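Local coordinates for MarR family transcriptional regulator (PDB 5HLI), which probably binds DNA as a dimeric winged helix-turn-helix regulator of the MarR family and senses oxidants through disulfide formation between its subunits, at residues Gln28-Lys33 with Glu114-Cys119; Tyr44-Thr49 with Arg63-Ser68; Gly83-Glu88 with Ile99-Asn104; Gln56-Ile61 with Thr71-Leu76. The protein carries 1 engineered substitution. All coordinates share one frame; numbering follows the deposited sequence. Where two conformers were deposited one is given.

Contact 1: Gln28-Lys33 with Glu114-Cys119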
loop_
_atom_site.group_PDB
_atom_site.type_symbol
_atom_site.label_atom_id
_atom_site.label_comp_id
_atom_site.label_asym_id
_atom_site.label_seq_id
_atom_site.Cartn_x
_atom_site.Cartn_y
_atom_site.Cartn_z
ATOM N N GLN A 28 0.497 -6.868 2.083
ATOM C CA GLN A 28 0.983 -7.906 2.986
ATOM C C GLN A 28 0.747 -9.296 2.417
ATOM O O GLN A 28 1.539 -10.210 2.668
ATOM C CB GLN A 28 0.312 -7.775 4.353
ATOM C CG GLN A 28 0.727 -6.529 5.133
ATOM C CD GLN A 28 -0.249 -6.186 6.244
ATOM O OE1 GLN A 28 -0.898 -7.064 6.808
ATOM N NE2 GLN A 28 -0.359 -4.904 6.560
ATOM N N PHE A 29 -0.335 -9.478 1.658
ATOM C CA PHE A 29 -0.559 -10.756 0.994
ATOM C C PHE A 29 0.509 -11.010 -0.063
ATOM O O PHE A 29 1.060 -12.114 -0.152
ATOM C CB PHE A 29 -1.956 -10.790 0.375
ATOM C CG PHE A 29 -2.220 -12.016 -0.456
ATOM C CD1 PHE A 29 -2.680 -13.182 0.132
ATOM C CD2 PHE A 29 -2.008 -12.001 -1.826
ATOM C CE1 PHE A 29 -2.922 -14.313 -0.630
ATOM C CE2 PHE A 29 -2.246 -13.127 -2.591
ATOM C CZ PHE A 29 -2.705 -14.283 -1.992
ATOM N N TYR A 30 0.808 -9.997 -0.879
ATOM C CA TYR A 30 1.858 -10.136 -1.885
ATOM C C TYR A 30 3.193 -10.481 -1.239
ATOM O O TYR A 30 3.883 -11.411 -1.670
ATOM C CB TYR A 30 1.983 -8.849 -2.702
ATOM C CG TYR A 30 1.179 -8.836 -3.984
ATOM C CD1 TYR A 30 1.669 -9.437 -5.137
ATOM C CD2 TYR A 30 -0.059 -8.208 -4.047
ATOM C CE1 TYR A 30 0.942 -9.424 -6.315
ATOM C CE2 TYR A 30 -0.793 -8.191 -5.219
ATOM C CZ TYR A 30 -0.288 -8.800 -6.349
ATOM O OH TYR A 30 -1.015 -8.784 -7.517
ATOM N N GLU A 31 3.566 -9.743 -0.191
ATOM C CA GLU A 31 4.856 -9.975 0.451
ATOM C C GLU A 31 4.946 -11.387 1.015
ATOM O O GLU A 31 6.003 -12.026 0.948
ATOM C CB GLU A 31 5.085 -8.924 1.540
ATOM C CG GLU A 31 5.346 -7.530 0.972
ATOM C CD GLU A 31 4.806 -6.413 1.847
ATOM O OE1 GLU A 31 4.778 -5.251 1.380
ATOM O OE2 GLU A 31 4.405 -6.689 2.997
ATOM N N LYS A 32 3.841 -11.900 1.563
ATOM C CA LYS A 32 3.826 -13.271 2.064
ATOM C C LYS A 32 4.026 -14.270 0.931
ATOM O O LYS A 32 4.826 -15.207 1.044
ATOM C CB LYS A 32 2.511 -13.535 2.798
ATOM C CG LYS A 32 2.318 -14.966 3.269
ATOM C CD LYS A 32 0.993 -15.119 4.004
ATOM C CE LYS A 32 0.724 -16.568 4.381
ATOM N NZ LYS A 32 1.795 -17.126 5.251
ATOM N N LYS A 33 3.309 -14.081 -0.178
ATOM C CA LYS A 33 3.406 -15.015 -1.295
ATOM C C LYS A 33 4.774 -14.944 -1.961
ATOM O O LYS A 33 5.385 -15.979 -2.255
ATOM C CB LYS A 33 2.295 -14.735 -2.308
ATOM C CG LYS A 33 0.925 -15.169 -1.827
ATOM C CD LYS A 33 0.958 -16.637 -1.443
ATOM C CE LYS A 33 -0.373 -17.114 -0.902
ATOM N NZ LYS A 33 -0.318 -18.565 -0.567
ATOM N N GLU A 114 -1.050 -18.440 -10.035
ATOM C CA GLU A 114 -2.109 -19.078 -9.259
ATOM C C GLU A 114 -2.026 -18.705 -7.783
ATOM O O GLU A 114 -3.057 -18.486 -7.135
ATOM C CB GLU A 114 -2.042 -20.596 -9.434
ATOM C CG GLU A 114 -3.155 -21.348 -8.725
ATOM C CD GLU A 114 -3.341 -22.754 -9.261
ATOM O OE1 GLU A 114 -4.169 -23.500 -8.698
ATOM O OE2 GLU A 114 -2.662 -23.112 -10.247
ATOM N N ALA A 115 -0.811 -18.627 -7.234
ATOM C CA ALA A 115 -0.657 -18.283 -5.824
ATOM C C ALA A 115 -1.221 -16.900 -5.526
ATOM O O ALA A 115 -1.886 -16.699 -4.501
ATOM C CB ALA A 115 0.818 -18.358 -5.425
ATOM N N ILE A 116 -0.974 -15.933 -6.411
ATOM C CA ILE A 116 -1.487 -14.584 -6.195
ATOM C C ILE A 116 -3.001 -14.557 -6.343
ATOM O O ILE A 116 -3.684 -13.795 -5.648
ATOM C CB ILE A 116 -0.805 -13.593 -7.159
ATOM C CG1 ILE A 116 0.713 -13.609 -6.960
ATOM C CG2 ILE A 116 -1.341 -12.178 -6.955
ATOM C CD1 ILE A 116 1.145 -13.365 -5.532
ATOM N N SER A 117 -3.552 -15.407 -7.214
ATOM C CA SER A 117 -4.972 -15.352 -7.547
ATOM C C SER A 117 -5.880 -15.591 -6.346
ATOM O O SER A 117 -7.070 -15.265 -6.413
ATOM C CB SER A 117 -5.294 -16.372 -8.640
ATOM O OG SER A 117 -5.179 -17.698 -8.151
ATOM N N SER A 118 -5.360 -16.152 -5.256
ATOM C CA SER A 118 -6.161 -16.331 -4.052
ATOM C C SER A 118 -6.337 -15.041 -3.259
ATOM O O SER A 118 -6.941 -15.072 -2.183
ATOM C CB SER A 118 -5.536 -17.405 -3.158
ATOM O OG SER A 118 -4.192 -17.090 -2.843
ATOM N N CYS A 119 -5.835 -13.912 -3.766
ATOM C CA CYS A 119 -5.975 -12.648 -3.050
ATOM C C CYS A 119 -7.431 -12.212 -2.948
ATOM O O CYS A 119 -7.794 -11.479 -2.022
ATOM C CB CYS A 119 -5.135 -11.571 -3.737
ATOM S SG CYS A 119 -5.533 -11.317 -5.481
#

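Contact 2: Tyr44-Thr49 with Arg63-Ser68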
loop_
_atom_site.group_PDB
_atom_site.type_symbol
_atom_site.label_atom_id
_atom_site.label_comp_id
_atom_site.label_asym_id
_atom_site.label_seq_id
_atom_site.Cartn_x
_atom_site.Cartn_y
_atom_site.Cartn_z
ATOM N N TYR A 44 10.290 -9.658 -8.492
ATOM C CA TYR A 44 8.994 -9.930 -9.106
ATOM C C TYR A 44 8.757 -9.035 -10.316
ATOM O O TYR A 44 8.210 -9.483 -11.331
ATOM C CB TYR A 44 7.900 -9.737 -8.055
ATOM C CG TYR A 44 6.491 -10.091 -8.472
ATOM C CD1 TYR A 44 6.213 -11.261 -9.168
ATOM C CD2 TYR A 44 5.429 -9.271 -8.119
ATOM C CE1 TYR A 44 4.914 -11.585 -9.529
ATOM C CE2 TYR A 44 4.134 -9.586 -8.469
ATOM C CZ TYR A 44 3.879 -10.742 -9.173
ATOM O OH TYR A 44 2.584 -11.047 -9.519
ATOM N N LEU A 45 9.168 -7.765 -10.231
ATOM C CA LEU A 45 9.020 -6.864 -11.370
ATOM C C LEU A 45 9.834 -7.347 -12.563
ATOM O O LEU A 45 9.371 -7.277 -13.707
ATOM C CB LEU A 45 9.437 -5.444 -10.982
ATOM C CG LEU A 45 8.551 -4.683 -9.994
ATOM C CD1 LEU A 45 9.104 -3.286 -9.772
ATOM C CD2 LEU A 45 7.120 -4.619 -10.495
ATOM N N VAL A 46 11.052 -7.837 -12.315
ATOM C CA VAL A 46 11.889 -8.354 -13.398
ATOM C C VAL A 46 11.253 -9.592 -14.018
ATOM O O VAL A 46 11.221 -9.745 -15.245
ATOM C CB VAL A 46 13.311 -8.649 -12.882
ATOM C CG1 VAL A 46 14.127 -9.388 -13.946
ATOM C CG2 VAL A 46 14.010 -7.356 -12.470
ATOM N N LEU A 47 10.742 -10.496 -13.182
ATOM C CA LEU A 47 10.085 -11.691 -13.700
ATOM C C LEU A 47 8.851 -11.329 -14.516
ATOM O O LEU A 47 8.564 -11.965 -15.537
ATOM C CB LEU A 47 9.718 -12.623 -12.546
ATOM C CG LEU A 47 10.894 -13.231 -11.775
ATOM C CD1 LEU A 47 10.405 -13.945 -10.525
ATOM C CD2 LEU A 47 11.686 -14.184 -12.664
ATOM N N LEU A 48 8.120 -10.295 -14.092
ATOM C CA LEU A 48 6.893 -9.917 -14.787
ATOM C C LEU A 48 7.177 -9.436 -16.207
ATOM O O LEU A 48 6.428 -9.761 -17.137
ATOM C CB LEU A 48 6.143 -8.849 -13.988
ATOM C CG LEU A 48 5.390 -9.376 -12.764
ATOM C CD1 LEU A 48 4.855 -8.233 -11.913
ATOM C CD2 LEU A 48 4.258 -10.303 -13.197
ATOM N N THR A 49 8.250 -8.666 -16.404
ATOM C CA THR A 49 8.558 -8.229 -17.764
ATOM C C THR A 49 9.132 -9.375 -18.591
ATOM O O THR A 49 8.865 -9.469 -19.795
ATOM C CB THR A 49 9.503 -7.019 -17.756
ATOM O OG1 THR A 49 9.676 -6.545 -19.098
ATOM C CG2 THR A 49 10.871 -7.362 -17.182
ATOM N N ARG A 63 14.648 -0.282 -19.249
ATOM C CA ARG A 63 13.649 0.585 -19.867
ATOM C C ARG A 63 12.240 0.201 -19.431
ATOM O O ARG A 63 11.416 1.073 -19.132
ATOM C CB ARG A 63 13.778 0.535 -21.390
ATOM C CG ARG A 63 15.042 1.199 -21.920
ATOM C CD ARG A 63 15.036 1.306 -23.439
ATOM N NE ARG A 63 15.225 0.015 -24.094
ATOM C CZ ARG A 63 16.414 -0.523 -24.350
ATOM N NH1 ARG A 63 17.522 0.116 -24.000
ATOM N NH2 ARG A 63 16.497 -1.700 -24.954
ATOM N N HIS A 64 11.949 -1.102 -19.375
ATOM C CA HIS A 64 10.620 -1.557 -18.974
ATOM C C HIS A 64 10.285 -1.144 -17.548
ATOM O O HIS A 64 9.149 -0.750 -17.261
ATOM C CB HIS A 64 10.519 -3.074 -19.103
ATOM C CG HIS A 64 10.405 -3.553 -20.511
ATOM N ND1 HIS A 64 11.031 -4.695 -20.961
ATOM C CD2 HIS A 64 9.730 -3.050 -21.570
ATOM C CE1 HIS A 64 10.750 -4.872 -22.237
ATOM N NE2 HIS A 64 9.960 -3.892 -22.628
ATOM N N LEU A 65 11.251 -1.252 -16.636
ATOM C CA LEU A 65 11.013 -0.973 -15.227
ATOM C C LEU A 65 11.449 0.423 -14.806
ATOM O O LEU A 65 11.189 0.815 -13.664
ATOM C CB LEU A 65 11.736 -2.007 -14.355
ATOM C CG LEU A 65 11.489 -3.479 -14.687
ATOM C CD1 LEU A 65 12.149 -4.384 -13.652
ATOM C CD2 LEU A 65 10.006 -3.771 -14.794
ATOM N N ASP A 66 12.089 1.176 -15.698
ATOM C CA ASP A 66 12.714 2.455 -15.364
ATOM C C ASP A 66 13.636 2.306 -14.156
ATOM O O ASP A 66 13.507 3.002 -13.146
ATOM C CB ASP A 66 11.673 3.550 -15.134
ATOM C CG ASP A 66 12.294 4.936 -15.104
ATOM O OD1 ASP A 66 13.405 5.092 -15.658
ATOM O OD2 ASP A 66 11.683 5.864 -14.532
ATOM N N LEU A 67 14.561 1.359 -14.263
ATOM C CA LEU A 67 15.597 1.145 -13.265
ATOM C C LEU A 67 16.950 1.155 -13.960
ATOM O O LEU A 67 17.069 0.765 -15.124
ATOM C CB LEU A 67 15.402 -0.183 -12.511
ATOM C CG LEU A 67 14.109 -0.368 -11.711
ATOM C CD1 LEU A 67 13.998 -1.798 -11.175
ATOM C CD2 LEU A 67 14.016 0.638 -10.574
ATOM N N SER A 68 17.971 1.610 -13.240
ATOM C CA SER A 68 19.300 1.673 -13.823
ATOM C C SER A 68 19.897 0.275 -13.936
ATOM O O SER A 68 19.445 -0.680 -13.296
ATOM C CB SER A 68 20.214 2.563 -12.983
ATOM O OG SER A 68 20.470 1.962 -11.726
#

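Contact 3: Gly83-Glu88 with Ile99-Asn104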
loop_
_atom_site.group_PDB
_atom_site.type_symbol
_atom_site.label_atom_id
_atom_site.label_comp_id
_atom_site.label_asym_id
_atom_site.label_seq_id
_atom_site.Cartn_x
_atom_site.Cartn_y
_atom_site.Cartn_z
ATOM N N GLY A 83 18.066 -19.741 -9.618
ATOM C CA GLY A 83 17.535 -20.636 -10.628
ATOM C C GLY A 83 16.401 -20.102 -11.473
ATOM O O GLY A 83 15.689 -20.901 -12.091
ATOM N N TRP A 84 16.212 -18.783 -11.537
ATOM C CA TRP A 84 15.114 -18.214 -12.312
ATOM C C TRP A 84 15.521 -17.823 -13.727
ATOM O O TRP A 84 14.732 -17.985 -14.665
ATOM C CB TRP A 84 14.544 -16.984 -11.601
ATOM C CG TRP A 84 13.843 -17.277 -10.315
ATOM C CD1 TRP A 84 14.410 -17.406 -9.081
ATOM C CD2 TRP A 84 12.435 -17.446 -10.128
ATOM N NE1 TRP A 84 13.442 -17.658 -8.138
ATOM C CE2 TRP A 84 12.220 -17.685 -8.757
ATOM C CE3 TRP A 84 11.333 -17.425 -10.990
ATOM C CZ2 TRP A 84 10.952 -17.902 -8.228
ATOM C CZ3 TRP A 84 10.076 -17.634 -10.461
ATOM C CH2 TRP A 84 9.894 -17.872 -9.094
ATOM N N VAL A 85 16.727 -17.283 -13.903
ATOM C CA VAL A 85 17.179 -16.777 -15.191
ATOM C C VAL A 85 18.587 -17.291 -15.460
ATOM O O VAL A 85 19.276 -17.788 -14.570
ATOM C CB VAL A 85 17.166 -15.233 -15.260
ATOM C CG1 VAL A 85 15.766 -14.681 -15.004
ATOM C CG2 VAL A 85 18.173 -14.650 -14.277
ATOM N N LYS A 86 19.010 -17.147 -16.711
ATOM C CA LYS A 86 20.406 -17.281 -17.095
ATOM C C LYS A 86 20.949 -15.919 -17.509
ATOM O O LYS A 86 20.229 -15.088 -18.069
ATOM C CB LYS A 86 20.582 -18.281 -18.242
ATOM C CG LYS A 86 20.225 -19.711 -17.873
ATOM C CD LYS A 86 20.629 -20.685 -18.967
ATOM C CE LYS A 86 20.455 -22.123 -18.501
ATOM N NZ LYS A 86 21.276 -22.408 -17.288
ATOM N N ARG A 87 22.224 -15.692 -17.214
ATOM C CA ARG A 87 22.921 -14.477 -17.610
ATOM C C ARG A 87 23.970 -14.827 -18.657
ATOM O O ARG A 87 24.763 -15.752 -18.458
ATOM C CB ARG A 87 23.568 -13.798 -16.399
ATOM C CG ARG A 87 22.558 -13.169 -15.444
ATOM C CD ARG A 87 23.178 -12.748 -14.116
ATOM N NE ARG A 87 24.220 -11.736 -14.260
ATOM C CZ ARG A 87 25.521 -11.975 -14.125
ATOM N NH1 ARG A 87 25.945 -13.201 -13.840
ATOM N NH2 ARG A 87 26.397 -10.989 -14.274
ATOM N N GLU A 88 23.954 -14.105 -19.776
ATOM C CA GLU A 88 24.921 -14.299 -20.852
ATOM C C GLU A 88 25.491 -12.944 -21.239
ATOM O O GLU A 88 24.823 -12.156 -21.916
ATOM C CB GLU A 88 24.287 -14.978 -22.067
ATOM C CG GLU A 88 25.223 -15.056 -23.267
ATOM C CD GLU A 88 24.502 -15.384 -24.562
ATOM O OE1 GLU A 88 25.155 -15.366 -25.626
ATOM O OE2 GLU A 88 23.286 -15.662 -24.516
ATOM N N ILE A 99 19.384 -11.714 -20.759
ATOM C CA ILE A 99 18.711 -12.396 -19.659
ATOM C C ILE A 99 17.667 -13.333 -20.245
ATOM O O ILE A 99 16.801 -12.902 -21.016
ATOM C CB ILE A 99 18.065 -11.389 -18.692
ATOM C CG1 ILE A 99 19.110 -10.385 -18.203
ATOM C CG2 ILE A 99 17.412 -12.113 -17.521
ATOM C CD1 ILE A 99 20.279 -11.024 -17.476
ATOM N N THR A 100 17.745 -14.612 -19.884
ATOM C CA THR A 100 16.832 -15.619 -20.407
ATOM C C THR A 100 16.269 -16.435 -19.255
ATOM O O THR A 100 17.020 -16.885 -18.383
ATOM C CB THR A 100 17.537 -16.541 -21.410
ATOM O OG1 THR A 100 18.306 -15.750 -22.327
ATOM C CG2 THR A 100 16.518 -17.356 -22.189
ATOM N N LEU A 101 14.953 -16.624 -19.254
ATOM C CA LEU A 101 14.321 -17.469 -18.250
ATOM C C LEU A 101 14.835 -18.899 -18.356
ATOM O O LEU A 101 14.991 -19.439 -19.454
ATOM C CB LEU A 101 12.801 -17.451 -18.427
ATOM C CG LEU A 101 12.045 -16.164 -18.085
ATOM C CD1 LEU A 101 10.656 -16.193 -18.704
ATOM C CD2 LEU A 101 11.953 -15.983 -16.578
ATOM N N THR A 102 15.115 -19.509 -17.208
ATOM C CA THR A 102 15.363 -20.941 -17.188
ATOM C C THR A 102 14.056 -21.690 -17.438
ATOM O O THR A 102 12.966 -21.106 -17.448
ATOM C CB THR A 102 15.973 -21.372 -15.852
ATOM O OG1 THR A 102 15.049 -21.098 -14.789
ATOM C CG2 THR A 102 17.273 -20.626 -15.590
ATOM N N ASP A 103 14.172 -23.001 -17.659
ATOM C CA ASP A 103 12.974 -23.832 -17.736
ATOM C C ASP A 103 12.138 -23.689 -16.472
ATOM O O ASP A 103 10.909 -23.569 -16.538
ATOM C CB ASP A 103 13.352 -25.297 -17.963
ATOM C CG ASP A 103 13.892 -25.551 -19.356
ATOM O OD1 ASP A 103 13.612 -24.738 -20.261
ATOM O OD2 ASP A 103 14.589 -26.572 -19.548
ATOM N N ASN A 104 12.794 -23.682 -15.309
ATOM C CA ASN A 104 12.077 -23.476 -14.055
ATOM C C ASN A 104 11.457 -22.084 -13.992
ATOM O O ASN A 104 10.301 -21.934 -13.582
ATOM C CB ASN A 104 13.017 -23.706 -12.874
ATOM C CG ASN A 104 12.431 -23.227 -11.561
ATOM O OD1 ASN A 104 11.501 -23.830 -11.029
ATOM N ND2 ASN A 104 12.982 -22.144 -11.027
HETATM O O HOH W 1 20.602 -15.543 -21.278
#

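Contact 4: Gln56-Ile61 with Thr71-Leu76. Engineered in segment 71-76: Met75 (natural residue Leu).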
loop_
_atom_site.group_PDB
_atom_site.type_symbol
_atom_site.label_atom_id
_atom_site.label_comp_id
_atom_site.label_asym_id
_atom_site.label_seq_id
_atom_site.Cartn_x
_atom_site.Cartn_y
_atom_site.Cartn_z
ATOM N N GLN A 56 15.421 -10.832 -22.839
ATOM C CA GLN A 56 15.605 -9.390 -22.848
ATOM C C GLN A 56 17.035 -9.073 -22.452
ATOM O O GLN A 56 17.643 -9.782 -21.647
ATOM C CB GLN A 56 14.661 -8.668 -21.875
ATOM C CG GLN A 56 13.226 -8.554 -22.324
ATOM C CD GLN A 56 12.430 -7.649 -21.415
ATOM O OE1 GLN A 56 12.825 -6.512 -21.159
ATOM N NE2 GLN A 56 11.309 -8.149 -20.910
ATOM N N THR A 57 17.566 -7.995 -23.016
ATOM C CA THR A 57 18.837 -7.494 -22.529
ATOM C C THR A 57 18.636 -6.803 -21.185
ATOM O O THR A 57 17.519 -6.452 -20.796
ATOM C CB THR A 57 19.468 -6.528 -23.531
ATOM O OG1 THR A 57 18.630 -5.373 -23.676
ATOM C CG2 THR A 57 19.654 -7.203 -24.889
ATOM N N LEU A 58 19.744 -6.631 -20.463
ATOM C CA LEU A 58 19.708 -5.873 -19.218
ATOM C C LEU A 58 19.166 -4.465 -19.445
ATOM O O LEU A 58 18.365 -3.962 -18.647
ATOM C CB LEU A 58 21.109 -5.834 -18.609
ATOM C CG LEU A 58 21.429 -4.812 -17.520
ATOM C CD1 LEU A 58 20.593 -5.059 -16.295
ATOM C CD2 LEU A 58 22.902 -4.875 -17.171
ATOM N N ASN A 59 19.578 -3.820 -20.538
ATOM C CA ASN A 59 19.104 -2.469 -20.818
ATOM C C ASN A 59 17.612 -2.452 -21.130
ATOM O O ASN A 59 16.902 -1.518 -20.737
ATOM C CB ASN A 59 19.905 -1.861 -21.970
ATOM C CG ASN A 59 21.315 -1.478 -21.560
ATOM O OD1 ASN A 59 21.586 -1.223 -20.384
ATOM N ND2 ASN A 59 22.219 -1.434 -22.529
ATOM N N SER A 60 17.117 -3.476 -21.832
ATOM C CA SER A 60 15.690 -3.545 -22.135
ATOM C C SER A 60 14.859 -3.697 -20.864
ATOM O O SER A 60 13.783 -3.100 -20.742
ATOM C CB SER A 60 15.409 -4.700 -23.094
ATOM O OG SER A 60 14.017 -4.931 -23.215
ATOM N N ILE A 61 15.341 -4.496 -19.911
ATOM C CA ILE A 61 14.650 -4.618 -18.630
ATOM C C ILE A 61 14.644 -3.278 -17.907
ATOM O O ILE A 61 13.642 -2.890 -17.294
ATOM C CB ILE A 61 15.298 -5.722 -17.775
ATOM C CG1 ILE A 61 15.240 -7.062 -18.516
ATOM C CG2 ILE A 61 14.615 -5.820 -16.413
ATOM C CD1 ILE A 61 15.923 -8.204 -17.788
ATOM N N THR A 71 21.304 -0.755 -10.564
ATOM C CA THR A 71 20.287 -1.298 -9.668
ATOM C C THR A 71 19.932 -2.729 -10.050
ATOM O O THR A 71 19.789 -3.598 -9.181
ATOM C CB THR A 71 19.040 -0.409 -9.687
ATOM O OG1 THR A 71 19.389 0.923 -9.291
ATOM C CG2 THR A 71 17.975 -0.943 -8.736
ATOM N N LEU A 72 19.813 -3.000 -11.351
ATOM C CA LEU A 72 19.387 -4.314 -11.817
ATOM C C LEU A 72 20.477 -5.370 -11.723
ATOM O O LEU A 72 20.155 -6.563 -11.689
ATOM C CB LEU A 72 18.908 -4.226 -13.264
ATOM C CG LEU A 72 17.579 -3.524 -13.512
ATOM C CD1 LEU A 72 17.410 -3.282 -14.991
ATOM C CD2 LEU A 72 16.437 -4.368 -12.975
ATOM N N THR A 73 21.749 -4.965 -11.693
ATOM C CA THR A 73 22.841 -5.937 -11.731
ATOM C C THR A 73 22.778 -6.947 -10.587
ATOM O O THR A 73 22.804 -8.157 -10.869
ATOM C CB THR A 73 24.187 -5.201 -11.772
ATOM O OG1 THR A 73 24.347 -4.566 -13.047
ATOM C CG2 THR A 73 25.342 -6.166 -11.538
ATOM N N PRO A 74 22.680 -6.552 -9.311
ATOM C CA PRO A 74 22.583 -7.583 -8.261
ATOM C C PRO A 74 21.276 -8.355 -8.297
ATOM O O PRO A 74 21.251 -9.527 -7.897
ATOM C CB PRO A 74 22.729 -6.780 -6.962
ATOM C CG PRO A 74 22.252 -5.420 -7.312
ATOM C CD PRO A 74 22.696 -5.197 -8.730
ATOM N N MET A 75 20.201 -7.747 -8.737
ATOM C CA MET A 75 18.959 -8.462 -8.849
ATOM C C MET A 75 19.017 -9.601 -9.834
ATOM O O MET A 75 18.537 -10.644 -9.538
ATOM C CB MET A 75 17.833 -7.545 -9.194
ATOM C CG MET A 75 17.517 -6.678 -8.042
ATOM S SD MET A 75 15.965 -5.994 -8.377
ATOM C CE MET A 75 16.332 -4.557 -9.320
ATOM N N LEU A 76 19.597 -9.365 -10.998
ATOM C CA LEU A 76 19.706 -10.418 -12.001
ATOM C C LEU A 76 20.668 -11.510 -11.552
ATOM O O LEU A 76 20.426 -12.698 -11.798
ATOM C CB LEU A 76 20.140 -9.821 -13.338
ATOM C CG LEU A 76 19.039 -9.034 -14.053
ATOM C CD1 LEU A 76 19.602 -8.282 -15.241
ATOM C CD2 LEU A 76 17.921 -9.973 -14.486
#

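Contact 1: Gln28-Lys33 with Glu114-Cys119
At the redox-sensing disulfide site, the C-terminal end of helix 103-117 and the turn after it rest on helix 2-36, with Phe29 against Cys119 and Ile116. The Phe29 ring is sandwiched. Cys119 CA lies over one face, near the rim, and Lys33 CG lies over the opposite face, also toward the rim. Phe29 CE2 approaches Cys119 CB at 3.5 Å. The ring edge meets polar atoms: Phe29 CZ is 3.3 Å from Ser118 OG, close to the ring plane, and 3.6 Å from Ala115 O. A weak attraction of these oxygens to the ring hydrogens is likely. Ser118 OG also donates to Ala115 O at 2.9 Å. Ile116 fits between two neighbours. Its CG2 branch meets Tyr30 OH at 3.5 Å, the two side chains crossing at about a right angle. Its CD1 end packs on Lys33 CB at 3.7 Å. Lys33 bends at chi2 (-55°), which folds its methylenes over Phe29 and Ile116. Cys119 SG forms a disulfide with Cys16 of the second subunit, and Tyr30 stacks on Tyr20 of that subunit. The turn carrying the cysteine is held by its own hydrogen bonds, including Cys119 N to Ile116 O at 2.9 Å. Its contact with helix 2-36 is mainly apolar, and the covalent link goes to the partner subunit.

Contact 2: Tyr44-Thr49 with Arg63-Ser68
Leu65 lays its two methyl groups against helix 41-52, over Leu45 and Val46. Leu65 CD1 sits 3.7 Å from Val46 CG2, and the two side chains cross at about a right angle. The same methyl is 4.0 Å from Leu45 CB. The other branch, Leu65 CD2, touches the backbone at Leu45 O, 3.7 Å away. It also comes within 4.4 Å of Thr49 CG2. With one methyl of Leu65 anti to CA (chi2 -174°), CD1 is the far end of the side chain and is the one that meets Val46. One turn further along helix 41-52, Thr49 faces His64. Thr49 OG1 is 3.0 Å from His64 ND1, and these side chains also cross at about a right angle. Thr49 OG1 is hydrogen-bonded to Gln56 NE2. Just past Leu65, Asp66 takes a positive phi and ends helix 58-65. Ser68 stands at the N-cap position of helix 69-81, its OG hydrogen-bonded to Thr71 OG1. Leu72 and Leu76 of that helix cover Val46. Phe17 of the second subunit packs on Leu45. Helix 41-52 thus packs on the end of helix 58-65, the first helix of the helix-turn-helix, consistent with the three-helix core of a winged-helix domain.

Contact 3: Gly83-Glu88 with Ile99-Asn104
Gly83 O accepts two side-chain hydrogen bonds, one on each face of its carbonyl plane. Thr102 OG1 donates from one face at 2.8 Å. Asn104 ND2 comes from the other at 3.2 Å, with the oxygen close to the Asn104 amide plane. Thr102 OG1 stands between its own backbone N and carbonyl carbon (chi1 62°). From there it also accepts from Gly105 N, as the N-cap of helix 103-117. Gly83 itself, with positive phi, is the C-prime residue of a Schellman motif that ends helix 69-81. Trp84 O takes Thr102 N at 3.0 Å. The hairpin of strands 85-89 and 97-101 starts here, and it corresponds to the wing of the winged-helix fold. Lys86 and Thr100 form an antiparallel hydrogen-bonded pair. Lys86 N reaches Thr100 O at 2.6 Å, nearly along the C=O axis, and Thr100 N returns to Lys86 O at 3.1 Å in the carbonyl plane. A water also donates to Lys86 O at 3.3 Å and lies 2.5 Å from Thr100 OG1. Arg87 and Ile99 are a non-hydrogen-bonded pair, side by side, Arg87 CG 3.7 Å from Ile99 CD1. The Ile99 backbone bonds instead to Gln56 of strand 56-57, and Leu101 N to Asn54 OD1. Arg87 NH1 forms a salt bridge with Glu80.

Contact 4: Gln56-Ile61 with Thr71-Leu76
Leu58 reaches across to helix 69-81 and sets one methyl between Leu72 and Leu76. Its CD1 is 3.6 Å from Leu72 CB and 3.5 Å from Leu76 CD1. Leu58 and Leu72 run past each other in opposite directions, so each lies along the flank of the other. Leu72 CD1 thereby comes to rest near the backbone of 56-61, 3.8 Å from Leu58 O. Leu58 meets Leu76 differently, at a slant and through methyl ends. The Leu58 torsions account for this reach: CG is turned away from the backbone N (chi1 164°) and chi2 is bent at 63°, which brings CD1 over the facing helix. Ile61, one turn on, uses both branches. Ile61 CG2 packs on Leu72 CD1 at 4.0 Å. Ile61 CD1 lies 4.2 Å from Leu76 CD2. Each of the two leucines on helix 69-81 is therefore touched by both Leu58 and Ile61. The helix that carries Leu58 and Ile61 is capped at its start, where Ser60 N donates to Thr57 OG1 at 3.0 Å. Beside this apolar patch, Ile99 of strand 97-101 packs on Ile61 and Leu76. Two helices joined by a three-residue turn (66-68) and sharing a buried aliphatic interface form the helix-turn-helix of this family, in which helix 69-81 is by position probably the DNA-recognition helix.

Contacts 2, 3 and 4 lie in the winged helix-turn-helix lobe, which probably binds DNA. Contacts 1 and 2 both touch the second subunit, and contact 1 carries the disulfide to it. Contacts 2 and 4 have centres about 8 Å apart and share helix 58-65. Contact 4 also meets contact 3, their centres about 12 Å apart: Ile99 N probably bonds to Gln56 O at 2.7 Å, joining strand 56-57 to the wing. Trp84 of contact 3 packs on Leu47 of contact 2. Contact 1 lies about 19 Å from contact 2 between centres, yet touches it through Tyr44, which packs on Tyr30 and Ile116. Tyr44 thus joins the disulfide region to helix 41-52, which packs on the helix-turn-helix.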